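Long-range contact in putative DNA-binding protein (Ralstonia eutropha, PDB 2OBP), which probably binds DNA through a small winged-helix-like domain, although its cellular role is not established: residues L25-L39 and G76-A89. Numbering follows the deposited sequence.
Sequences LREAGIENGATPWSL and GHASLTQEGAALAA. With NO3 (nitrate ion), chain C.
In this winged-helix-like domain, the end of the linker between helices 16-28 and 39-46, P36-L39, lies along strand 76-80, making the single beta bridge of S38 with H77 where winged-helix domains carry the short first strand of their small sheet, beside hairpin 66-70/76-80. Two backbone bonds hold it. A78 N donates to W37 O (3.2 Å), whereas L39 N reaches G76 O at 3.1 Å; S38 CA adds a CH...O contact to the same oxygen. G76 N turns to a nitrate ion, probably from the crystallisation liquor, which also touches L39.

Side chains flank this bridge. P36 and H77 lie side by side, with P36 CB and CG against H77 ND1. L39 CD2 meets A78 CB at 3.9 Å, and both side chains also pack on L57 of helix 50-62. Further along, L25 CB sits 3.7 Å from L80 CG, while L80 CD1 lies 3.7 Å from R26 N. R26 is swung away from its own N (chi1 164°) and extended to NE, which lays CD 3.7 Å from A88 O, sets CB and CD against A88 CB, and rests one guanidinium face over A89 CA.

Two waters bridge backbone groups, L25 O to L80 N and W37 N to A78 O; a third accepts from R26 NH1 (2.9 Å from NH1 to the water oxygen) and donates to A85 O. The linker thus pairs directly with the strand, whereas helix 16-28 meets strand and C-terminal helix through apolar packing and water, which supplies partners for L25 O, L80 N, W37 N and A78 O.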
loop_
_atom_site.group_PDB
_atom_site.type_symbol
_atom_site.label_atom_id
_atom_site.label_comp_id
_atom_site.label_asym_id
_atom_site.label_seq_id
_atom_site.Cartn_x
_atom_site.Cartn_y
_atom_site.Cartn_z
ATOM N N LEU A 25 3.256 -0.720 -3.253
ATOM C CA LEU A 25 2.738 0.647 -3.272
ATOM C C LEU A 25 3.775 1.634 -3.834
ATOM O O LEU A 25 3.426 2.573 -4.537
ATOM C CB LEU A 25 2.247 1.102 -1.885
ATOM C CG LEU A 25 0.976 0.362 -1.393
ATOM C CD1 LEU A 25 0.615 0.848 0.010
ATOM C CD2 LEU A 25 -0.192 0.469 -2.390
ATOM N N ARG A 26 5.046 1.419 -3.548
ATOM C CA ARG A 26 6.062 2.239 -4.152
ATOM C C ARG A 26 6.064 2.127 -5.688
ATOM O O ARG A 26 6.132 3.144 -6.379
ATOM C CB ARG A 26 7.434 1.882 -3.579
ATOM C CG ARG A 26 8.608 2.403 -4.431
ATOM C CD ARG A 26 9.882 2.283 -3.688
ATOM N NE ARG A 26 11.097 2.541 -4.480
ATOM C CZ ARG A 26 11.390 3.696 -5.091
ATOM N NH1 ARG A 26 10.581 4.761 -5.047
ATOM N NH2 ARG A 26 12.535 3.802 -5.752
ATOM N N GLU A 27 6.020 0.898 -6.193
ATOM C CA GLU A 27 5.903 0.629 -7.630
ATOM C C GLU A 27 4.689 1.339 -8.240
ATOM O O GLU A 27 4.793 1.979 -9.281
ATOM C CB GLU A 27 5.796 -0.879 -7.884
ATOM C CG GLU A 27 5.861 -1.245 -9.375
ATOM C CD GLU A 27 5.543 -2.696 -9.670
ATOM O OE1 GLU A 27 5.763 -3.562 -8.792
ATOM O OE2 GLU A 27 5.075 -2.962 -10.799
ATOM N N ALA A 28 3.536 1.215 -7.583
ATOM C CA ALA A 28 2.306 1.839 -8.058
ATOM C C ALA A 28 2.441 3.358 -8.256
ATOM O O ALA A 28 1.867 3.929 -9.199
ATOM C CB ALA A 28 1.178 1.519 -7.091
ATOM N N GLY A 29 3.214 3.997 -7.395
ATOM C CA GLY A 29 3.357 5.447 -7.397
ATOM C C GLY A 29 4.490 6.022 -8.207
ATOM O O GLY A 29 4.655 7.234 -8.196
ATOM N N ILE A 30 5.265 5.174 -8.888
ATOM C CA ILE A 30 6.427 5.664 -9.624
ATOM C C ILE A 30 6.005 6.579 -10.786
ATOM O O ILE A 30 6.671 7.605 -11.025
ATOM C CB ILE A 30 7.368 4.518 -10.100
ATOM C CG1 ILE A 30 8.068 3.854 -8.904
ATOM C CG2 ILE A 30 8.427 5.042 -11.057
ATOM C CD1 ILE A 30 9.058 4.751 -8.165
ATOM N N GLU A 31 4.916 6.261 -11.478
ATOM C CA GLU A 31 4.430 7.159 -12.526
ATOM C C GLU A 31 3.608 8.284 -11.909
ATOM O O GLU A 31 2.556 8.035 -11.331
ATOM C CB GLU A 31 3.580 6.405 -13.552
ATOM C CG GLU A 31 3.129 7.303 -14.704
ATOM C CD GLU A 31 2.246 6.599 -15.715
ATOM O OE1 GLU A 31 1.534 5.641 -15.332
ATOM O OE2 GLU A 31 2.261 7.026 -16.889
ATOM N N ASN A 32 4.090 9.519 -12.046
ATOM C CA ASN A 32 3.420 10.692 -11.468
ATOM C C ASN A 32 1.998 10.861 -12.022
ATOM O O ASN A 32 1.762 10.678 -13.214
ATOM C CB ASN A 32 4.237 11.966 -11.734
ATOM C CG ASN A 32 3.595 13.218 -11.123
ATOM O OD1 ASN A 32 3.398 13.305 -9.901
ATOM N ND2 ASN A 32 3.264 14.189 -11.979
ATOM N N GLY A 33 1.057 11.185 -11.136
ATOM C CA GLY A 33 -0.354 11.289 -11.508
ATOM C C GLY A 33 -1.093 9.981 -11.802
ATOM O O GLY A 33 -2.251 10.024 -12.222
ATOM N N ALA A 34 -0.456 8.828 -11.586
ATOM C CA ALA A 34 -1.108 7.533 -11.838
ATOM C C ALA A 34 -2.266 7.323 -10.864
ATOM O O ALA A 34 -2.237 7.786 -9.730
ATOM C CB ALA A 34 -0.106 6.403 -11.710
ATOM N N THR A 35 -3.318 6.651 -11.331
ATOM C CA THR A 35 -4.442 6.282 -10.479
ATOM C C THR A 35 -4.017 5.287 -9.421
ATOM O O THR A 35 -3.338 4.309 -9.745
ATOM C CB THR A 35 -5.528 5.665 -11.348
ATOM O OG1 THR A 35 -5.934 6.630 -12.318
ATOM C CG2 THR A 35 -6.719 5.191 -10.512
ATOM N N PRO A 36 -4.387 5.521 -8.136
ATOM C CA PRO A 36 -3.965 4.538 -7.124
ATOM C C PRO A 36 -4.557 3.176 -7.412
ATOM O O PRO A 36 -5.681 3.095 -7.855
ATOM C CB PRO A 36 -4.571 5.051 -5.824
ATOM C CG PRO A 36 -4.878 6.476 -6.052
ATOM C CD PRO A 36 -5.144 6.637 -7.522
ATOM N N TRP A 37 -3.814 2.131 -7.094
ATOM C CA TRP A 37 -4.285 0.790 -7.401
ATOM C C TRP A 37 -5.409 0.366 -6.489
ATOM O O TRP A 37 -5.465 0.703 -5.323
ATOM C CB TRP A 37 -3.151 -0.202 -7.242
ATOM C CG TRP A 37 -2.029 -0.064 -8.268
ATOM C CD1 TRP A 37 -1.879 0.891 -9.227
ATOM C CD2 TRP A 37 -0.943 -0.960 -8.422
ATOM N NE1 TRP A 37 -0.726 0.651 -9.956
ATOM C CE2 TRP A 37 -0.140 -0.481 -9.471
ATOM C CE3 TRP A 37 -0.536 -2.099 -7.723
ATOM C CZ2 TRP A 37 1.037 -1.115 -9.850
ATOM C CZ3 TRP A 37 0.614 -2.729 -8.110
ATOM C CH2 TRP A 37 1.392 -2.238 -9.158
ATOM N N SER A 38 -6.326 -0.409 -7.052
ATOM C CA SER A 38 -7.392 -0.990 -6.281
ATOM C C SER A 38 -6.894 -2.059 -5.320
ATOM O O SER A 38 -5.861 -2.692 -5.533
ATOM C CB SER A 38 -8.434 -1.591 -7.209
ATOM O OG SER A 38 -8.060 -2.813 -7.850
ATOM N N LEU A 39 -7.657 -2.275 -4.245
ATOM C CA LEU A 39 -7.190 -3.249 -3.230
ATOM C C LEU A 39 -6.907 -4.630 -3.814
ATOM O O LEU A 39 -5.872 -5.218 -3.518
ATOM C CB LEU A 39 -8.133 -3.307 -2.028
ATOM C CG LEU A 39 -8.425 -1.971 -1.374
ATOM C CD1 LEU A 39 -9.379 -2.181 -0.165
ATOM C CD2 LEU A 39 -7.170 -1.206 -0.978
ATOM N N GLY A 76 -12.237 -0.124 -2.590
ATOM C CA GLY A 76 -11.544 1.097 -2.954
ATOM C C GLY A 76 -10.108 0.912 -3.371
ATOM O O GLY A 76 -9.821 -0.005 -4.157
ATOM N N HIS A 77 -9.224 1.793 -2.909
ATOM C CA HIS A 77 -7.858 1.815 -3.395
ATOM C C HIS A 77 -6.931 2.294 -2.263
ATOM O O HIS A 77 -7.408 2.785 -1.240
ATOM C CB HIS A 77 -7.695 2.719 -4.640
ATOM C CG HIS A 77 -8.236 4.102 -4.467
ATOM N ND1 HIS A 77 -7.533 5.111 -3.835
ATOM C CD2 HIS A 77 -9.414 4.637 -4.852
ATOM C CE1 HIS A 77 -8.261 6.219 -3.862
ATOM N NE2 HIS A 77 -9.413 5.952 -4.439
ATOM N N ALA A 78 -5.647 2.165 -2.484
ATOM C CA ALA A 78 -4.670 2.615 -1.502
ATOM C C ALA A 78 -3.400 3.041 -2.220
ATOM O O ALA A 78 -3.114 2.639 -3.349
ATOM C CB ALA A 78 -4.366 1.479 -0.507
ATOM N N SER A 79 -2.643 3.862 -1.531
ATOM C CA SER A 79 -1.430 4.467 -2.079
ATOM C C SER A 79 -0.561 4.950 -0.903
ATOM O O SER A 79 -1.069 5.101 0.206
ATOM C CB SER A 79 -1.713 5.649 -3.002
ATOM O OG SER A 79 -2.607 6.586 -2.444
ATOM N N LEU A 80 0.696 5.242 -1.189
ATOM C CA LEU A 80 1.559 5.882 -0.192
ATOM C C LEU A 80 1.188 7.348 -0.070
ATOM O O LEU A 80 0.887 8.004 -1.084
ATOM C CB LEU A 80 3.009 5.718 -0.536
ATOM C CG LEU A 80 3.543 4.308 -0.633
ATOM C CD1 LEU A 80 4.967 4.274 -1.180
ATOM C CD2 LEU A 80 3.417 3.567 0.686
ATOM N N THR A 81 1.230 7.857 1.164
ATOM C CA THR A 81 1.144 9.267 1.419
ATOM C C THR A 81 2.450 9.910 0.918
ATOM O O THR A 81 3.404 9.219 0.550
ATOM C CB THR A 81 1.022 9.533 2.907
ATOM O OG1 THR A 81 2.121 8.892 3.579
ATOM C CG2 THR A 81 -0.342 8.933 3.457
ATOM N N GLN A 82 2.538 11.237 0.941
ATOM C CA GLN A 82 3.795 11.873 0.581
ATOM C C GLN A 82 4.924 11.371 1.506
ATOM O O GLN A 82 6.016 11.084 1.055
ATOM C CB GLN A 82 3.673 13.398 0.638
ATOM C CG GLN A 82 4.945 14.141 0.203
ATOM N N GLU A 83 4.620 11.216 2.781
ATOM C CA GLU A 83 5.573 10.640 3.746
ATOM C C GLU A 83 5.997 9.239 3.400
ATOM O O GLU A 83 7.175 8.905 3.414
ATOM C CB GLU A 83 5.009 10.637 5.162
ATOM C CG GLU A 83 4.943 11.987 5.789
ATOM C CD GLU A 83 3.807 12.845 5.295
ATOM O OE1 GLU A 83 2.844 12.362 4.658
ATOM O OE2 GLU A 83 3.888 14.050 5.533
ATOM N N GLY A 84 5.024 8.379 3.119
ATOM C CA GLY A 84 5.364 7.029 2.765
ATOM C C GLY A 84 6.174 6.923 1.482
ATOM O O GLY A 84 7.017 6.037 1.359
ATOM N N ALA A 85 5.839 7.735 0.490
ATOM C CA ALA A 85 6.479 7.661 -0.834
ATOM C C ALA A 85 7.913 8.051 -0.727
ATOM O O ALA A 85 8.792 7.388 -1.334
ATOM C CB ALA A 85 5.784 8.567 -1.833
ATOM N N ALA A 86 8.168 9.143 -0.016
ATOM C CA ALA A 86 9.540 9.615 0.156
ATOM C C ALA A 86 10.356 8.617 0.952
ATOM O O ALA A 86 11.522 8.389 0.614
ATOM C CB ALA A 86 9.629 11.075 0.804
ATOM N N LEU A 87 9.775 8.031 2.005
ATOM C CA LEU A 87 10.489 7.032 2.820
ATOM C C LEU A 87 10.743 5.751 2.038
ATOM O O LEU A 87 11.831 5.195 2.101
ATOM C CB LEU A 87 9.767 6.758 4.136
ATOM C CG LEU A 87 10.438 5.701 4.993
ATOM C CD1 LEU A 87 11.729 6.234 5.633
ATOM C CD2 LEU A 87 9.461 5.197 6.067
ATOM N N ALA A 88 9.754 5.305 1.274
ATOM C CA ALA A 88 9.899 4.075 0.507
ATOM C C ALA A 88 11.065 4.118 -0.496
ATOM O O ALA A 88 11.785 3.135 -0.660
ATOM C CB ALA A 88 8.585 3.742 -0.200
ATOM N N ALA A 89 11.274 5.277 -1.094
ATOM C CA ALA A 89 12.396 5.520 -2.015
ATOM C C ALA A 89 13.777 5.370 -1.351
ATOM O O ALA A 89 14.772 5.012 -1.991
ATOM C CB ALA A 89 12.263 6.921 -2.639
HETATM N N NO3 C . -11.819 -3.827 -3.356
HETATM O O1 NO3 C . -11.370 -2.528 -3.452
HETATM O O2 NO3 C . -11.746 -4.479 -2.128
HETATM O O3 NO3 C . -12.350 -4.448 -4.521
HETATM O O HOH W 1 1.511 4.548 -4.046
HETATM O O HOH W 2 8.475 5.790 -3.381
HETATM O O HOH W 3 -1.501 2.499 -5.550
#